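Local coordinates for flagellar assembly factor FliW (Geobacillus thermodenitrificans, PDB 5DMD), which probably binds the translational regulator CsrA, relieving its repression of flagellin synthesis, and also binds flagellin during flagellum assembly, at residues Phe58-Phe64 with Leu92-Val98; Tyr66-Ile72 with Tyr132-Leu138; Gln81-Thr85 with Ile113-Val117; Asn108-Pro112 with Gln124-Thr128. The protein carries 1 engineered substitution. All blocks are in the same frame, centred on the assembly; numbering follows the deposited sequence.

Contact 1. Residues Phe58-Phe64 with Leu92-Val98; sequences FVLIEPF and LYVILTV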
# COMPACT_ATOMS: atom_id res chain seq x y z
N PHE A 58 1.63 7.70 -1.09
CA PHE A 58 2.52 6.61 -1.46
C PHE A 58 2.06 5.91 -2.73
O PHE A 58 0.85 5.77 -2.98
CB PHE A 58 2.60 5.59 -0.32
CG PHE A 58 3.00 6.18 1.00
CD1 PHE A 58 2.05 6.69 1.88
CD2 PHE A 58 4.34 6.23 1.37
CE1 PHE A 58 2.43 7.24 3.09
CE2 PHE A 58 4.73 6.78 2.59
CZ PHE A 58 3.78 7.28 3.45
N VAL A 59 3.02 5.46 -3.54
CA VAL A 59 2.72 4.73 -4.77
C VAL A 59 2.61 3.25 -4.45
O VAL A 59 3.56 2.64 -3.95
CB VAL A 59 3.80 4.96 -5.83
CG1 VAL A 59 3.45 4.19 -7.08
CG2 VAL A 59 3.94 6.45 -6.13
N LEU A 60 1.45 2.66 -4.76
CA LEU A 60 1.16 1.26 -4.47
C LEU A 60 0.98 0.47 -5.76
O LEU A 60 0.55 1.01 -6.78
CB LEU A 60 -0.14 1.15 -3.67
CG LEU A 60 -0.12 1.30 -2.15
CD1 LEU A 60 0.69 2.49 -1.68
CD2 LEU A 60 -1.56 1.40 -1.67
N ILE A 61 1.30 -0.82 -5.68
CA ILE A 61 0.89 -1.78 -6.69
C ILE A 61 0.19 -2.92 -5.98
O ILE A 61 0.42 -3.19 -4.79
CB ILE A 61 2.05 -2.36 -7.52
CG1 ILE A 61 3.12 -3.00 -6.63
CG2 ILE A 61 2.68 -1.29 -8.39
CD1 ILE A 61 4.07 -3.96 -7.37
N GLU A 62 -0.67 -3.61 -6.71
CA GLU A 62 -1.09 -4.92 -6.26
C GLU A 62 0.09 -5.87 -6.47
O GLU A 62 0.61 -5.97 -7.59
CB GLU A 62 -2.30 -5.35 -7.07
CG GLU A 62 -2.80 -6.72 -6.71
CD GLU A 62 -3.91 -6.63 -5.69
OE1 GLU A 62 -3.76 -7.21 -4.60
OE2 GLU A 62 -4.90 -5.93 -5.96
N PRO A 63 0.55 -6.56 -5.43
CA PRO A 63 1.85 -7.25 -5.53
C PRO A 63 1.91 -8.34 -6.58
O PRO A 63 2.97 -8.53 -7.20
CB PRO A 63 2.08 -7.81 -4.12
CG PRO A 63 0.76 -7.70 -3.43
CD PRO A 63 0.03 -6.57 -4.06
N PHE A 64 0.82 -9.07 -6.80
CA PHE A 64 0.89 -10.25 -7.66
C PHE A 64 1.15 -9.88 -9.11
O PHE A 64 1.61 -10.73 -9.88
CB PHE A 64 -0.38 -11.07 -7.51
CG PHE A 64 -0.73 -11.36 -6.08
CD1 PHE A 64 -0.08 -12.36 -5.39
CD2 PHE A 64 -1.69 -10.61 -5.42
CE1 PHE A 64 -0.40 -12.63 -4.07
CE2 PHE A 64 -2.01 -10.87 -4.10
CZ PHE A 64 -1.36 -11.89 -3.42
N LEU A 92 -4.63 -6.46 -1.00
CA LEU A 92 -3.23 -6.33 -0.62
C LEU A 92 -2.51 -5.41 -1.59
O LEU A 92 -2.74 -5.45 -2.81
CB LEU A 92 -2.52 -7.69 -0.66
CG LEU A 92 -2.81 -8.77 0.38
CD1 LEU A 92 -1.95 -10.00 0.08
CD2 LEU A 92 -2.58 -8.27 1.79
N TYR A 93 -1.60 -4.60 -1.06
CA TYR A 93 -0.78 -3.69 -1.85
C TYR A 93 0.60 -3.68 -1.25
O TYR A 93 0.77 -3.93 -0.05
CB TYR A 93 -1.32 -2.25 -1.82
CG TYR A 93 -2.75 -2.14 -2.31
CD1 TYR A 93 -3.04 -2.09 -3.67
CD2 TYR A 93 -3.81 -2.11 -1.42
CE1 TYR A 93 -4.34 -2.01 -4.12
CE2 TYR A 93 -5.12 -2.03 -1.86
CZ TYR A 93 -5.38 -1.97 -3.20
OH TYR A 93 -6.69 -1.89 -3.63
N VAL A 94 1.60 -3.37 -2.08
CA VAL A 94 2.93 -3.05 -1.58
C VAL A 94 3.35 -1.68 -2.08
O VAL A 94 2.94 -1.24 -3.16
CB VAL A 94 3.99 -4.12 -1.92
CG1 VAL A 94 3.72 -5.41 -1.14
CG2 VAL A 94 4.02 -4.38 -3.43
N ILE A 95 4.17 -1.01 -1.30
CA ILE A 95 4.60 0.35 -1.61
C ILE A 95 5.88 0.34 -2.42
O ILE A 95 6.83 -0.37 -2.09
CB ILE A 95 4.75 1.18 -0.32
CG1 ILE A 95 3.40 1.25 0.38
CG2 ILE A 95 5.27 2.60 -0.62
CD1 ILE A 95 3.45 1.94 1.72
N LEU A 96 5.91 1.15 -3.47
CA LEU A 96 7.08 1.26 -4.33
C LEU A 96 8.01 2.37 -3.87
O LEU A 96 7.59 3.41 -3.36
CB LEU A 96 6.65 1.55 -5.77
CG LEU A 96 5.68 0.58 -6.44
CD1 LEU A 96 5.54 0.95 -7.92
CD2 LEU A 96 6.15 -0.86 -6.28
N THR A 97 9.30 2.13 -4.08
CA THR A 97 10.31 3.19 -4.05
C THR A 97 10.63 3.43 -5.52
O THR A 97 11.36 2.66 -6.14
CB THR A 97 11.53 2.74 -3.25
OG1 THR A 97 11.11 2.45 -1.91
CG2 THR A 97 12.56 3.85 -3.20
N VAL A 98 10.06 4.51 -6.06
CA VAL A 98 10.11 4.78 -7.49
C VAL A 98 11.47 5.32 -7.87
O VAL A 98 11.95 6.31 -7.30
CB VAL A 98 8.98 5.75 -7.89
CG1 VAL A 98 9.00 5.98 -9.40
CG2 VAL A 98 7.64 5.20 -7.47
O HOH W 1 5.79 5.42 -2.78
O HOH W 2 -5.36 -8.60 -3.06

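Contact 2. Residues Tyr66-Ile72 with Tyr132-Leu138; sequences YFPTYEI and YKTKHRL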
# COMPACT_ATOMS: atom_id res chain seq x y z
N TYR A 66 3.52 -8.08 -10.24
CA TYR A 66 4.95 -8.14 -10.46
C TYR A 66 5.63 -9.25 -9.68
O TYR A 66 6.77 -9.61 -10.02
CB TYR A 66 5.62 -6.80 -10.06
CG TYR A 66 5.32 -5.65 -11.01
CD1 TYR A 66 4.22 -4.84 -10.80
CD2 TYR A 66 6.14 -5.39 -12.09
CE1 TYR A 66 3.94 -3.79 -11.66
CE2 TYR A 66 5.87 -4.34 -12.96
CZ TYR A 66 4.76 -3.54 -12.73
OH TYR A 66 4.48 -2.49 -13.58
N PHE A 67 4.98 -9.82 -8.67
CA PHE A 67 5.57 -10.79 -7.75
C PHE A 67 4.57 -11.92 -7.61
O PHE A 67 3.84 -12.01 -6.61
CB PHE A 67 5.90 -10.13 -6.41
CG PHE A 67 6.85 -8.98 -6.54
CD1 PHE A 67 8.20 -9.22 -6.83
CD2 PHE A 67 6.40 -7.68 -6.44
CE1 PHE A 67 9.09 -8.17 -6.96
CE2 PHE A 67 7.29 -6.62 -6.57
CZ PHE A 67 8.62 -6.87 -6.83
N PRO A 68 4.50 -12.79 -8.62
CA PRO A 68 3.41 -13.76 -8.68
C PRO A 68 3.40 -14.78 -7.57
O PRO A 68 2.33 -15.34 -7.30
CB PRO A 68 3.59 -14.44 -10.04
CG PRO A 68 4.97 -14.05 -10.49
CD PRO A 68 5.28 -12.74 -9.87
N THR A 69 4.54 -15.07 -6.93
CA THR A 69 4.56 -16.02 -5.83
C THR A 69 4.47 -15.36 -4.46
O THR A 69 4.66 -16.04 -3.45
CB THR A 69 5.82 -16.90 -5.89
OG1 THR A 69 6.99 -16.07 -5.81
CG2 THR A 69 5.85 -17.71 -7.16
N TYR A 70 4.20 -14.06 -4.41
CA TYR A 70 4.08 -13.37 -3.12
C TYR A 70 3.03 -14.06 -2.27
O TYR A 70 1.86 -14.14 -2.65
CB TYR A 70 3.68 -11.92 -3.36
CG TYR A 70 3.78 -11.03 -2.13
CD1 TYR A 70 4.94 -10.96 -1.38
CD2 TYR A 70 2.70 -10.25 -1.74
CE1 TYR A 70 5.03 -10.14 -0.26
CE2 TYR A 70 2.78 -9.43 -0.63
CZ TYR A 70 3.94 -9.37 0.10
OH TYR A 70 4.01 -8.54 1.20
N GLU A 71 3.46 -14.55 -1.11
CA GLU A 71 2.56 -15.27 -0.21
C GLU A 71 2.90 -14.85 1.21
O GLU A 71 4.05 -14.94 1.64
CB GLU A 71 2.74 -16.78 -0.39
CG GLU A 71 1.66 -17.63 0.25
CD GLU A 71 1.95 -19.11 0.14
OE1 GLU A 71 1.98 -19.80 1.18
OE2 GLU A 71 2.15 -19.59 -1.00
N ILE A 72 1.89 -14.36 1.94
CA ILE A 72 2.07 -13.90 3.30
C ILE A 72 1.07 -14.60 4.21
O ILE A 72 0.04 -15.11 3.77
CB ILE A 72 1.96 -12.36 3.43
CG1 ILE A 72 0.52 -11.91 3.22
CG2 ILE A 72 2.90 -11.68 2.46
CD1 ILE A 72 0.30 -10.42 3.42
N TYR A 132 11.11 -12.05 2.98
CA TYR A 132 10.91 -10.86 2.18
C TYR A 132 11.68 -9.68 2.75
O TYR A 132 11.87 -9.55 3.96
CB TYR A 132 9.42 -10.52 2.12
CG TYR A 132 8.59 -11.57 1.42
CD1 TYR A 132 8.88 -11.95 0.11
CD2 TYR A 132 7.53 -12.20 2.06
CE1 TYR A 132 8.13 -12.91 -0.54
CE2 TYR A 132 6.78 -13.17 1.42
CZ TYR A 132 7.08 -13.52 0.13
OH TYR A 132 6.33 -14.48 -0.52
N LYS A 133 12.14 -8.82 1.85
CA LYS A 133 13.01 -7.69 2.18
C LYS A 133 12.33 -6.37 1.82
O LYS A 133 11.24 -6.33 1.26
CB LYS A 133 14.37 -7.82 1.50
CG LYS A 133 14.90 -9.25 1.42
CD LYS A 133 15.37 -9.70 2.80
CE LYS A 133 16.31 -10.89 2.72
NZ LYS A 133 17.61 -10.58 3.38
N THR A 134 13.01 -5.28 2.17
CA THR A 134 12.47 -3.94 1.93
C THR A 134 12.65 -3.47 0.50
O THR A 134 12.04 -2.46 0.12
CB THR A 134 13.12 -2.96 2.91
OG1 THR A 134 14.49 -2.75 2.55
CG2 THR A 134 13.05 -3.51 4.32
N LYS A 135 13.46 -4.15 -0.30
CA LYS A 135 13.69 -3.74 -1.68
C LYS A 135 13.75 -5.00 -2.54
O LYS A 135 14.67 -5.81 -2.41
CB LYS A 135 14.98 -2.93 -1.81
CG LYS A 135 14.79 -1.45 -1.53
CD LYS A 135 15.86 -0.89 -0.62
CE LYS A 135 17.13 -0.55 -1.39
NZ LYS A 135 18.02 0.35 -0.61
N HIS A 136 12.74 -5.18 -3.39
CA HIS A 136 12.74 -6.20 -4.43
C HIS A 136 12.49 -5.48 -5.75
O HIS A 136 11.48 -4.79 -5.90
CB HIS A 136 11.61 -7.21 -4.21
CG HIS A 136 11.80 -8.11 -3.02
ND1 HIS A 136 12.09 -9.45 -3.14
CD2 HIS A 136 11.68 -7.87 -1.69
CE1 HIS A 136 12.17 -9.99 -1.94
NE2 HIS A 136 11.92 -9.06 -1.04
N ARG A 137 13.42 -5.64 -6.70
CA ARG A 137 13.22 -5.07 -8.03
C ARG A 137 11.95 -5.60 -8.69
O ARG A 137 11.67 -6.80 -8.68
CB ARG A 137 14.40 -5.39 -8.96
CG ARG A 137 15.66 -4.56 -8.73
CD ARG A 137 16.79 -4.96 -9.69
NE ARG A 137 16.40 -4.83 -11.09
CZ ARG A 137 16.54 -3.72 -11.80
NH1 ARG A 137 17.03 -2.61 -11.27
NH2 ARG A 137 16.16 -3.71 -13.08
N LEU A 138 11.20 -4.69 -9.31
CA LEU A 138 10.04 -5.07 -10.11
C LEU A 138 10.45 -5.70 -11.43
O LEU A 138 9.66 -6.43 -12.04
CB LEU A 138 9.17 -3.85 -10.41
CG LEU A 138 8.12 -3.46 -9.37
CD1 LEU A 138 8.75 -3.07 -8.04
CD2 LEU A 138 7.29 -2.31 -9.92
O HOH W 3 8.51 -8.89 -11.81
O HOH W 4 7.51 -15.63 -3.01

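Contact 3. Residues Gln81-Thr85 with Ile113-Val117; sequences QLQIT and IVINV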
# COMPACT_ATOMS: atom_id res chain seq x y z
N GLN A 81 -7.89 -7.15 14.17
CA GLN A 81 -7.99 -5.70 14.05
C GLN A 81 -8.73 -5.30 12.79
O GLN A 81 -9.47 -4.31 12.78
CB GLN A 81 -6.59 -5.09 14.03
CG GLN A 81 -5.92 -4.99 15.39
CD GLN A 81 -4.43 -4.72 15.29
OE1 GLN A 81 -3.78 -5.07 14.31
NE2 GLN A 81 -3.88 -4.08 16.32
N LEU A 82 -8.51 -6.03 11.70
CA LEU A 82 -9.11 -5.70 10.42
C LEU A 82 -10.39 -6.48 10.14
O LEU A 82 -10.95 -6.36 9.04
CB LEU A 82 -8.11 -5.97 9.30
CG LEU A 82 -6.88 -5.07 9.34
CD1 LEU A 82 -5.99 -5.41 8.19
CD2 LEU A 82 -7.25 -3.59 9.28
N GLN A 83 -10.84 -7.29 11.10
CA GLN A 83 -12.08 -8.07 10.98
C GLN A 83 -12.09 -8.96 9.74
O GLN A 83 -13.09 -9.06 9.03
CB GLN A 83 -13.33 -7.18 11.06
CG GLN A 83 -13.34 -6.31 12.31
CD GLN A 83 -14.70 -5.70 12.59
OE1 GLN A 83 -15.45 -5.38 11.67
NE2 GLN A 83 -15.02 -5.54 13.87
N ILE A 84 -10.97 -9.64 9.49
CA ILE A 84 -10.80 -10.47 8.30
C ILE A 84 -11.25 -11.89 8.62
O ILE A 84 -10.75 -12.51 9.56
CB ILE A 84 -9.34 -10.45 7.82
CG1 ILE A 84 -8.96 -9.06 7.29
CG2 ILE A 84 -9.12 -11.50 6.74
CD1 ILE A 84 -7.47 -8.82 7.23
N THR A 85 -12.21 -12.40 7.84
CA THR A 85 -12.69 -13.77 7.99
C THR A 85 -12.09 -14.72 6.97
O THR A 85 -12.08 -15.94 7.20
CB THR A 85 -14.22 -13.82 7.82
OG1 THR A 85 -14.57 -13.53 6.46
CG2 THR A 85 -14.88 -12.79 8.73
N ILE A 113 0.53 -3.23 2.65
CA ILE A 113 -0.71 -2.57 3.06
C ILE A 113 -1.84 -3.58 2.91
O ILE A 113 -2.05 -4.13 1.82
CB ILE A 113 -0.98 -1.33 2.19
CG1 ILE A 113 0.14 -0.28 2.34
CG2 ILE A 113 -2.35 -0.72 2.51
CD1 ILE A 113 0.16 0.41 3.69
N VAL A 114 -2.61 -3.78 3.98
CA VAL A 114 -3.66 -4.78 4.03
C VAL A 114 -4.96 -4.06 4.34
O VAL A 114 -5.04 -3.36 5.36
CB VAL A 114 -3.38 -5.83 5.11
CG1 VAL A 114 -4.49 -6.87 5.15
CG2 VAL A 114 -2.01 -6.47 4.88
N ILE A 115 -5.97 -4.23 3.49
CA ILE A 115 -7.23 -3.51 3.64
C ILE A 115 -8.39 -4.50 3.64
O ILE A 115 -8.50 -5.33 2.73
CB ILE A 115 -7.41 -2.46 2.53
CG1 ILE A 115 -6.34 -1.37 2.68
CG2 ILE A 115 -8.82 -1.87 2.56
CD1 ILE A 115 -6.31 -0.36 1.56
N ASN A 116 -9.25 -4.41 4.65
CA ASN A 116 -10.57 -5.03 4.57
C ASN A 116 -11.44 -4.06 3.80
O ASN A 116 -11.83 -3.01 4.31
CB ASN A 116 -11.15 -5.31 5.96
CG ASN A 116 -12.50 -6.02 5.90
OD1 ASN A 116 -13.29 -5.80 4.98
ND2 ASN A 116 -12.78 -6.86 6.88
N VAL A 117 -11.73 -4.41 2.54
CA VAL A 117 -12.35 -3.45 1.62
C VAL A 117 -13.73 -3.03 2.11
O VAL A 117 -14.03 -1.84 2.20
CB VAL A 117 -12.40 -4.02 0.20
CG1 VAL A 117 -12.99 -3.00 -0.75
CG2 VAL A 117 -11.01 -4.42 -0.27

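Contact 4. Residues Asn108-Pro112 with Gln124-Thr128; sequences NLQAP and QVILT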
# COMPACT_ATOMS: atom_id res chain seq x y z
N ASN A 108 8.67 -2.85 -1.35
CA ASN A 108 8.90 -3.37 -0.00
C ASN A 108 7.91 -4.51 0.23
O ASN A 108 6.76 -4.28 0.61
CB ASN A 108 8.78 -2.27 1.05
CG ASN A 108 9.14 -2.77 2.45
OD1 ASN A 108 9.07 -3.96 2.74
ND2 ASN A 108 9.57 -1.85 3.32
N LEU A 109 8.37 -5.75 0.01
CA LEU A 109 7.53 -6.92 0.23
C LEU A 109 7.43 -7.31 1.71
O LEU A 109 6.55 -8.10 2.07
CB LEU A 109 8.05 -8.09 -0.60
CG LEU A 109 8.12 -7.83 -2.11
CD1 LEU A 109 8.51 -9.11 -2.83
CD2 LEU A 109 6.80 -7.28 -2.63
N GLN A 110 8.29 -6.75 2.57
CA GLN A 110 8.21 -7.05 4.00
C GLN A 110 7.03 -6.36 4.68
O GLN A 110 6.58 -6.84 5.73
CB GLN A 110 9.50 -6.62 4.70
CG GLN A 110 9.63 -7.15 6.13
CD GLN A 110 10.71 -6.44 6.93
OE1 GLN A 110 11.56 -5.75 6.38
NE2 GLN A 110 10.69 -6.63 8.24
N ALA A 111 6.51 -5.26 4.12
CA ALA A 111 5.56 -4.41 4.83
C ALA A 111 4.36 -4.07 3.95
O ALA A 111 4.15 -2.90 3.60
CB ALA A 111 6.23 -3.15 5.37
N PRO A 112 3.53 -5.05 3.62
CA PRO A 112 2.36 -4.78 2.78
C PRO A 112 1.29 -3.94 3.48
O PRO A 112 1.16 -3.94 4.71
CB PRO A 112 1.82 -6.18 2.46
CG PRO A 112 2.21 -6.99 3.64
CD PRO A 112 3.57 -6.46 4.05
N GLN A 124 -0.73 -1.17 7.82
CA GLN A 124 0.54 -1.58 7.24
C GLN A 124 1.17 -2.60 8.18
O GLN A 124 1.52 -2.27 9.32
CB GLN A 124 1.50 -0.42 6.99
CG GLN A 124 2.81 -0.91 6.38
CD GLN A 124 3.68 0.18 5.79
OE1 GLN A 124 3.71 1.31 6.30
NE2 GLN A 124 4.38 -0.15 4.72
N VAL A 125 1.32 -3.83 7.70
CA VAL A 125 1.78 -4.96 8.51
C VAL A 125 3.25 -5.16 8.22
O VAL A 125 3.65 -5.24 7.05
CB VAL A 125 0.98 -6.22 8.15
CG1 VAL A 125 1.51 -7.43 8.92
CG2 VAL A 125 -0.51 -6.01 8.37
N ILE A 126 4.07 -5.26 9.26
CA ILE A 126 5.49 -5.54 9.11
C ILE A 126 5.68 -7.02 9.41
O ILE A 126 5.51 -7.46 10.55
CB ILE A 126 6.35 -4.67 10.04
CG1 ILE A 126 6.11 -3.19 9.75
CG2 ILE A 126 7.82 -4.96 9.82
CD1 ILE A 126 6.81 -2.25 10.71
N LEU A 127 6.03 -7.79 8.38
CA LEU A 127 6.18 -9.24 8.51
C LEU A 127 7.54 -9.56 9.12
O LEU A 127 8.57 -9.14 8.58
CB LEU A 127 6.04 -9.89 7.13
CG LEU A 127 4.78 -9.51 6.34
CD1 LEU A 127 4.87 -10.00 4.91
CD2 LEU A 127 3.54 -10.09 7.02
N THR A 128 7.54 -10.30 10.22
CA THR A 128 8.75 -10.56 10.99
C THR A 128 9.31 -11.97 10.79
O THR A 128 10.43 -12.24 11.23
CB THR A 128 8.49 -10.35 12.48
OG1 THR A 128 7.37 -11.16 12.89
CG2 THR A 128 8.18 -8.89 12.77

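Contact 1. Residues Phe58-Phe64 with Leu92-Val98
Ile61 lies across the side chains of Val94 and Leu96: its CG1 meets Val94 CG2 at 3.6 Å, and its CG2 reaches Leu96 CD1 at 3.7 Å. Ile61 has CG1 between the backbone N and the carbonyl carbon (chi1 56°), which turns that branch onto Val94. From the other face of the sheet, Leu60 splits its two methyls between neighbours, CD1 packing on Ile95 CG1 at 3.6 Å and CD2 lying beside CB of Tyr93. Behind these side chains the backbones are joined by Ile61 N to Val94 O and Val94 N to Ile61 O, with Leu96 N bonding Val59 O at 2.8 Å in a nearly straight line. This is antiparallel pairing of strands 57-61 and 90-97 inside the large antiparallel sheet of FliW, strongly twisted, with the two short segments at 129°. The bond missing at the Val59 and Leu96 pair is replaced by a water that accepts from Val59 N and donates to Leu96 O. At the opposite end the chain leaves the strand through Glu62 and Pro63. Glu62 bends at chi2 (94°) and returns OE1 to a second water that donates to it and accepts from Leu92 N. Farther out, strand 45-50 flanks the first strand, with Phe45 touching both Ile61 and Leu96, while strand 106-116 borders the second and packs Leu109 on Val94.

Contact 2. Residues Tyr66-Ile72 with Tyr132-Leu138
Tyr132 lays its ring against the edge of Tyr70. CG anti to the carbonyl carbon (chi1 -65°) points the CB-CG bond, and the ring with it, at the 66-72 loop. Beyond CB, the ring presents one face to Tyr70, whose CE1 sits above its centre. CE1 of Tyr132 meets Tyr70 CD1 at 3.8 Å, CZ comes to the same Tyr70 CD1, and CE2 has Glu71 O near the ring plane. The pair is a tilted edge-to-face stack, centroids 5.0 Å apart and planes at 59°. At the tip, OH accepts a nearly straight bond from Glu71 N at 2.9 Å and shares a water with Thr69 OG1. The receiving loop is shaped by a type I beta turn from Phe67 to Tyr70, closed by Tyr70 N to Phe67 O; the approaching segment ends in the short strand 136-137, which pairs antiparallel with strand 106-116. Replacing Tyr132 by an alanine would probably leave the Glu71 N-H without its acceptor and open a gap beside the edge of Tyr70. Tyr70 itself continues inward, its OH bonded to Leu109 O. On the far side of the turn, Leu138 places CD2 squarely over the Tyr66 ring, 3.8 Å from its centroid, a CH-pi contact. Leu138 CD1 goes instead to the rim of Phe67, 4.0 Å from CZ, while Phe67 CE1 approaches Arg137 O at 3.4 Å. A water donating to both Tyr66 O and Leu138 O ties the two backbones together.

Contact 3. Residues Gln81-Thr85 with Ile113-Val117
Leu82 and Asn116 make the close part of this contact. ND2 of Asn116 donates to Leu82 O at 2.9 Å; the donor lies in the carbonyl plane, while the oxygen is tilted 15° from the plane of the Asn116 amide. Asn116 carries CG anti to its own N (chi1 -177°), which extends the amide from strand 106-116 to the end of helix 76-81. Beside this bond, Leu82 sends CD1 over Val114, 3.7 Å from CG1 and 3.6 Å from Val114 O, so that apolar packing flanks the buried polar link. Leu121 and Lys123 of the next strand also touch Leu82. Contact thins along the chain: Ile84 reaches Val114 CG1 only with its CD1, at 4.1 Å, its side chain crossing that of Val114 at about a right angle. Gln83, exposed to solvent, lies at the loose margin; its O is 3.1 Å from Asn116 ND2 but at too poor an angle to bond, and its OE1 turns to Lys119 NZ. Gln83 is the first residue to leave helical phi/psi, with positive phi (55°), in a Schellman motif, which ends the helix and turns the chain out of its last turn. Asn116 uses the other end of its amide too, OD1 accepting from Lys119 N. One buried carboxamide therefore satisfies a carbonyl at the close of a helix and an N-H in the turn between strands 106-116 and 121-124, fixing its own flip as it joins the two.

Contact 4. Residues Asn108-Pro112 with Gln124-Thr128
Gln110 and Gln124 both reach across to backbone carbonyls of the opposite segment, each with an extended chain. Gln124 directs NE2 to Ala111 O at 3.0 Å: the N-H points straight at the oxygen (178°), which lies in the plane of the amide, although the donor stands 23° off the carbonyl plane. CB of Ala111 is 3.6 Å from the same NE2. With a leucine in place of Gln124, the Ala111 carbonyl would probably lose this donor and face an apolar methyl instead. Gln110, with CG opposite its backbone N (chi1 -168°), runs out extended toward the partner chain; its NE2 makes a weak bond to Leu127 O at 3.3 Å and passes obliquely by Ile126 CG2. Leu127 meets Pro112 at about a right angle, its CD1 3.9 Å from Pro112 CD, on a buried side that Tyr70 and Ile72 also help to line. Between these side chains run two backbone bonds, Leu127 N to Gln110 O at 2.9 Å and Val125 N to Pro112 O. Pro112 has no hydrogen to give to Val125 O, which instead receives the CA-H of Ala111 at 3.0 Å. Asn108 OD1 reaches the N-H groups of Gln110 and Ala111 with weak bonds. Such pairing continues the antiparallel beta hairpin of strands 106-116 and 121-124 beyond its regular part, where the first strand is interrupted and glutamine amides supplement the backbone bonding.

All four contacts reach the same antiparallel sheet, contacts 2 and 3 by bringing a loop or helix end against it. Contact 1 sits nearest the middle, about 5 Å from the chain centre; strand 90-97, which it pairs with strand 57-61, has strand 106-116 as its other neighbour, with Tyr93 O 2.8 Å from Ile113 N of contact 3. Contacts 1 and 2 have centres about 10 Å apart and meet where Leu96 CD2 packs on Leu138 CD1. Contacts 2 and 4 join through Tyr70 OH, 2.7 Å from Leu109 O. Contacts 3 and 4 share strand 106-116, their centres about 14 Å apart, with Val114 packing on Val125. Contacts 2 and 3 do not touch, their centres lying about 20 Å apart.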